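Local coordinates for Lin2722 protein (Listeria innocua, PDB 3DS8), which is of unknown function but belongs to an alpha/beta hydrolase family and is probably a hydrolase with a serine nucleophile, at residues A[151-165]-A[194-206]. Residues are numbered along the deposited sequence; the frame is centred on the assembly and turned at random.
Sequences LPNSTPQMDYFIKNQ and ISSLATRLFMPGS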
loop_
_atom_site.group_PDB
_atom_site.type_symbol
_atom_site.label_atom_id
_atom_site.label_comp_id
_atom_site.label_asym_id
_atom_site.label_seq_id
_atom_site.Cartn_x
_atom_site.Cartn_y
_atom_site.Cartn_z
ATOM N N LEU A 151 12.833 16.337 4.452
ATOM C CA LEU A 151 13.324 15.450 5.504
ATOM C C LEU A 151 14.681 15.911 6.011
ATOM O O LEU A 151 15.495 16.424 5.237
ATOM C CB LEU A 151 13.429 14.015 5.009
ATOM C CG LEU A 151 12.101 13.440 4.491
ATOM C CD1 LEU A 151 12.430 12.322 3.480
ATOM C CD2 LEU A 151 11.257 12.933 5.641
ATOM N N PRO A 152 14.933 15.728 7.317
ATOM C CA PRO A 152 16.270 15.935 7.846
ATOM C C PRO A 152 17.366 15.266 7.022
ATOM O O PRO A 152 18.416 15.867 6.779
ATOM C CB PRO A 152 16.162 15.348 9.267
ATOM C CG PRO A 152 14.748 15.691 9.667
ATOM C CD PRO A 152 13.972 15.392 8.384
ATOM N N ASN A 153 17.121 14.035 6.562
ATOM C CA ASN A 153 18.040 13.354 5.644
ATOM C C ASN A 153 17.266 12.339 4.837
ATOM O O ASN A 153 16.527 11.553 5.416
ATOM C CB ASN A 153 19.133 12.646 6.411
ATOM C CG ASN A 153 20.133 11.963 5.507
ATOM O OD1 ASN A 153 20.697 12.592 4.583
ATOM N ND2 ASN A 153 20.363 10.665 5.747
ATOM N N SER A 154 17.394 12.371 3.514
ATOM C CA SER A 154 16.719 11.373 2.679
ATOM C C SER A 154 17.600 10.170 2.521
ATOM O O SER A 154 18.776 10.306 2.166
ATOM C CB SER A 154 16.397 11.909 1.277
ATOM O OG SER A 154 15.644 13.092 1.395
ATOM N N THR A 155 17.009 9.001 2.720
ATOM C CA THR A 155 17.654 7.742 2.443
ATOM C C THR A 155 17.706 7.440 0.926
ATOM O O THR A 155 16.998 8.077 0.148
ATOM C CB THR A 155 16.882 6.612 3.126
ATOM O OG1 THR A 155 15.556 6.580 2.575
ATOM C CG2 THR A 155 16.823 6.833 4.655
ATOM N N PRO A 156 18.563 6.484 0.505
ATOM C CA PRO A 156 18.583 6.017 -0.876
ATOM C C PRO A 156 17.220 5.581 -1.408
ATOM O O PRO A 156 16.898 5.850 -2.569
ATOM C CB PRO A 156 19.578 4.851 -0.836
ATOM C CG PRO A 156 20.542 5.245 0.241
ATOM C CD PRO A 156 19.668 5.881 1.289
ATOM N N GLN A 157 16.405 4.945 -0.570
ATOM C CA GLN A 157 15.071 4.571 -1.005
ATOM C C GLN A 157 14.231 5.812 -1.338
ATOM O O GLN A 157 13.592 5.875 -2.402
ATOM C CB GLN A 157 14.388 3.712 0.072
ATOM C CG GLN A 157 12.940 3.384 -0.219
ATOM C CD GLN A 157 12.368 2.471 0.854
ATOM O OE1 GLN A 157 12.577 1.257 0.834
ATOM N NE2 GLN A 157 11.705 3.070 1.839
HETATM N N MSE A 158 14.224 6.798 -0.432
HETATM C CA MSE A 158 13.528 8.049 -0.708
HETATM C C MSE A 158 14.073 8.715 -1.934
HETATM O O MSE A 158 13.331 9.306 -2.695
HETATM C CB MSE A 158 13.634 9.064 0.432
HETATM C CG MSE A 158 12.699 8.927 1.491
HETATM SE SE MSE A 158 10.838 9.092 0.873
HETATM C CE MSE A 158 10.576 10.980 0.370
ATOM N N ASP A 159 15.396 8.691 -2.132
ATOM C CA ASP A 159 15.972 9.311 -3.315
ATOM C C ASP A 159 15.376 8.678 -4.591
ATOM O O ASP A 159 15.101 9.371 -5.569
ATOM C CB ASP A 159 17.521 9.153 -3.335
ATOM C CG ASP A 159 18.246 9.978 -2.258
ATOM O OD1 ASP A 159 17.695 10.959 -1.709
ATOM O OD2 ASP A 159 19.425 9.634 -1.996
ATOM N N TYR A 160 15.212 7.357 -4.579
ATOM C CA TYR A 160 14.663 6.636 -5.715
ATOM C C TYR A 160 13.216 7.084 -5.963
ATOM O O TYR A 160 12.847 7.388 -7.084
ATOM C CB TYR A 160 14.687 5.107 -5.457
ATOM C CG TYR A 160 14.204 4.289 -6.649
ATOM C CD1 TYR A 160 15.114 3.720 -7.530
ATOM C CD2 TYR A 160 12.849 4.065 -6.865
ATOM C CE1 TYR A 160 14.677 2.984 -8.621
ATOM C CE2 TYR A 160 12.412 3.344 -7.939
ATOM C CZ TYR A 160 13.327 2.802 -8.807
ATOM O OH TYR A 160 12.920 2.058 -9.897
ATOM N N PHE A 161 12.421 7.087 -4.907
ATOM C CA PHE A 161 10.989 7.464 -5.006
ATOM C C PHE A 161 10.825 8.886 -5.560
ATOM O O PHE A 161 9.970 9.146 -6.417
ATOM C CB PHE A 161 10.276 7.354 -3.656
ATOM C CG PHE A 161 10.093 5.941 -3.137
ATOM C CD1 PHE A 161 9.940 4.850 -3.992
ATOM C CD2 PHE A 161 10.078 5.726 -1.778
ATOM C CE1 PHE A 161 9.747 3.565 -3.495
ATOM C CE2 PHE A 161 9.846 4.427 -1.231
ATOM C CZ PHE A 161 9.699 3.349 -2.085
ATOM N N ILE A 162 11.657 9.796 -5.082
ATOM C CA ILE A 162 11.666 11.171 -5.598
ATOM C C ILE A 162 12.081 11.256 -7.052
ATOM O O ILE A 162 11.410 11.929 -7.852
ATOM C CB ILE A 162 12.560 12.082 -4.728
ATOM C CG1 ILE A 162 11.903 12.264 -3.356
ATOM C CG2 ILE A 162 12.781 13.454 -5.442
ATOM C CD1 ILE A 162 12.789 12.838 -2.258
ATOM N N LYS A 163 13.163 10.577 -7.402
ATOM C CA LYS A 163 13.677 10.568 -8.772
ATOM C C LYS A 163 12.642 10.042 -9.760
ATOM O O LYS A 163 12.484 10.583 -10.853
ATOM C CB LYS A 163 14.972 9.738 -8.848
ATOM C CG LYS A 163 15.545 9.537 -10.246
ATOM C CD LYS A 163 16.912 8.881 -10.198
ATOM C CE LYS A 163 17.527 8.654 -11.570
ATOM N NZ LYS A 163 17.211 7.315 -12.099
ATOM N N ASN A 164 11.919 9.015 -9.360
ATOM C CA ASN A 164 11.029 8.322 -10.282
ATOM C C ASN A 164 9.571 8.702 -10.128
ATOM O O ASN A 164 8.709 8.068 -10.710
ATOM C CB ASN A 164 11.249 6.827 -10.140
ATOM C CG ASN A 164 12.617 6.410 -10.647
ATOM O OD1 ASN A 164 13.523 6.061 -9.875
ATOM N ND2 ASN A 164 12.805 6.553 -11.937
ATOM N N GLN A 165 9.302 9.767 -9.370
ATOM C CA GLN A 165 7.924 10.188 -9.122
ATOM C C GLN A 165 7.144 10.509 -10.398
ATOM O O GLN A 165 5.925 10.309 -10.429
ATOM C CB GLN A 165 7.898 11.383 -8.176
ATOM C CG GLN A 165 8.381 12.685 -8.760
ATOM C CD GLN A 165 8.530 13.768 -7.684
ATOM O OE1 GLN A 165 9.602 13.956 -7.113
ATOM N NE2 GLN A 165 7.460 14.464 -7.411
ATOM N N ILE A 194 6.833 10.496 10.546
ATOM C CA ILE A 194 7.178 11.232 9.353
ATOM C C ILE A 194 7.628 10.336 8.174
ATOM O O ILE A 194 7.345 10.630 7.026
ATOM C CB ILE A 194 8.216 12.305 9.678
ATOM C CG1 ILE A 194 7.470 13.468 10.391
ATOM C CG2 ILE A 194 8.990 12.789 8.416
ATOM C CD1 ILE A 194 8.307 14.310 11.173
ATOM N N SER A 195 8.343 9.268 8.479
ATOM C CA SER A 195 8.780 8.284 7.462
ATOM C C SER A 195 7.574 7.694 6.788
ATOM O O SER A 195 7.541 7.546 5.567
ATOM C CB SER A 195 9.610 7.180 8.079
ATOM O OG SER A 195 10.026 6.256 7.079
ATOM N N SER A 196 6.556 7.377 7.575
ATOM C CA SER A 196 5.300 6.825 7.014
ATOM C C SER A 196 4.402 7.808 6.243
ATOM O O SER A 196 3.432 7.385 5.592
ATOM C CB SER A 196 4.512 6.044 8.094
ATOM O OG SER A 196 4.511 6.662 9.322
ATOM N N LEU A 197 4.755 9.102 6.295
ATOM C CA LEU A 197 4.088 10.149 5.540
ATOM C C LEU A 197 4.964 10.775 4.476
ATOM O O LEU A 197 4.534 11.722 3.820
ATOM C CB LEU A 197 3.638 11.231 6.495
ATOM C CG LEU A 197 2.617 10.868 7.573
ATOM C CD1 LEU A 197 2.557 12.075 8.565
ATOM C CD2 LEU A 197 1.257 10.516 7.002
ATOM N N ALA A 198 6.152 10.224 4.260
ATOM C CA ALA A 198 7.142 10.893 3.408
ATOM C C ALA A 198 6.754 10.858 1.924
ATOM O O ALA A 198 7.313 11.597 1.125
ATOM C CB ALA A 198 8.525 10.346 3.665
ATOM N N THR A 199 5.738 10.061 1.582
ATOM C CA THR A 199 5.006 10.192 0.326
ATOM C C THR A 199 4.618 11.634 0.006
ATOM O O THR A 199 4.463 11.979 -1.155
ATOM C CB THR A 199 3.732 9.312 0.336
ATOM O OG1 THR A 199 3.182 9.268 1.662
ATOM C CG2 THR A 199 4.075 7.860 -0.125
ATOM N N ARG A 200 4.474 12.473 1.036
ATOM C CA ARG A 200 4.156 13.893 0.839
ATOM C C ARG A 200 5.134 14.602 -0.086
ATOM O O ARG A 200 4.799 15.616 -0.715
ATOM C CB ARG A 200 4.247 14.552 2.232
ATOM C CG ARG A 200 3.890 15.905 2.333
ATOM C CD ARG A 200 4.211 16.351 3.747
ATOM N NE ARG A 200 3.275 15.798 4.726
ATOM C CZ ARG A 200 3.162 16.276 5.966
ATOM N NH1 ARG A 200 3.896 17.307 6.336
ATOM N NH2 ARG A 200 2.306 15.748 6.828
ATOM N N LEU A 201 6.348 14.078 -0.163
ATOM C CA LEU A 201 7.417 14.707 -0.925
ATOM C C LEU A 201 7.532 14.254 -2.383
ATOM O O LEU A 201 8.339 14.814 -3.131
ATOM C CB LEU A 201 8.738 14.521 -0.194
ATOM C CG LEU A 201 8.705 15.010 1.274
ATOM C CD1 LEU A 201 10.035 14.926 1.856
ATOM C CD2 LEU A 201 8.155 16.438 1.419
ATOM N N PHE A 202 6.714 13.293 -2.801
ATOM C CA PHE A 202 6.770 12.828 -4.177
ATOM C C PHE A 202 5.424 12.457 -4.801
ATOM O O PHE A 202 5.307 12.467 -6.036
ATOM C CB PHE A 202 7.827 11.694 -4.336
ATOM C CG PHE A 202 7.520 10.414 -3.608
ATOM C CD1 PHE A 202 6.874 9.373 -4.255
ATOM C CD2 PHE A 202 7.934 10.205 -2.294
ATOM C CE1 PHE A 202 6.614 8.208 -3.626
ATOM C CE2 PHE A 202 7.672 9.017 -1.664
ATOM C CZ PHE A 202 7.012 8.014 -2.315
HETATM N N MSE A 203 4.393 12.202 -3.987
HETATM C CA MSE A 203 3.110 11.863 -4.582
HETATM C C MSE A 203 2.250 13.069 -5.018
HETATM O O MSE A 203 1.660 13.040 -6.115
HETATM C CB MSE A 203 2.342 10.912 -3.686
HETATM C CG MSE A 203 3.012 9.581 -3.577
HETATM SE SE MSE A 203 3.047 8.685 -5.356
HETATM C CE MSE A 203 3.345 6.835 -4.730
ATOM N N PRO A 204 2.158 14.122 -4.194
ATOM C CA PRO A 204 1.372 15.283 -4.654
ATOM C C PRO A 204 1.823 15.821 -6.020
ATOM O O PRO A 204 2.993 16.010 -6.224
ATOM C CB PRO A 204 1.631 16.337 -3.574
ATOM C CG PRO A 204 1.975 15.519 -2.334
ATOM C CD PRO A 204 2.661 14.298 -2.816
ATOM N N GLY A 205 0.898 16.059 -6.941
ATOM C CA GLY A 205 1.241 16.638 -8.245
ATOM C C GLY A 205 1.744 15.595 -9.249
ATOM O O GLY A 205 1.963 15.926 -10.447
ATOM N N SER A 206 2.022 14.390 -8.758
ATOM C CA SER A 206 2.341 13.228 -9.601
ATOM C C SER A 206 1.078 12.350 -9.680
ATOM O O SER A 206 0.567 12.024 -10.739
ATOM C CB SER A 206 3.513 12.452 -8.974
ATOM O OG SER A 206 4.612 13.328 -8.687
HETATM O O HOH W 1 9.975 16.120 -5.300
#
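Gln165 OE1 and the backbone O of Leu201 share one water. It donates to Gln165 OE1 at 2.8 Å and to Leu201 O at 3.0 Å, so it bridges the end of segment 151-165 to segment 194-206. The rest of the Gln165 side chain lies against Phe202, with the amide plane turned 78° from the ring plane. Gln165 NE2 is 3.2 Å from Phe202 O, but the angle is poor for a hydrogen bond. That carbonyl instead accepts from Ser206 OG at 2.9 Å, which closes the turn from Phe202 to Ser206, together with the backbone bond from Ser206 N to Met203 O.

Phe202 is the main apolar piece. Its CG sits between the backbone N and the carbonyl carbon (chi1 66°), and the ring reaches helix 156-163. Phe161 CB rests over the centre of one ring face, 3.6 Å from the Phe202 ring centroid, a CH-pi contact. The opposite face has Thr199 O above it, toward the rim. The two phenyl rings are near parallel (23°) but slid well apart. Selenomethionine Met158 bends back at chi2 and chi3. This brings Met158 CE to the edge of the Phe202 ring, 3.8 Å from Phe202 CD2. SE touches Ala198 CB and also lies oblique to the Phe202 ring, a Met-aromatic contact. Further along, Leu151 CD2 meets Ile194 CG2 at 3.6 Å, and Leu151 CG packs on Leu201 CD1.

Phe161 also touches Thr109 of helix 103-114, and Thr199 and Met203 turn to strand 173-180. The contact thus packs together the connections before and after that strand, successive crossovers between parallel strands of an alpha/beta hydrolase fold.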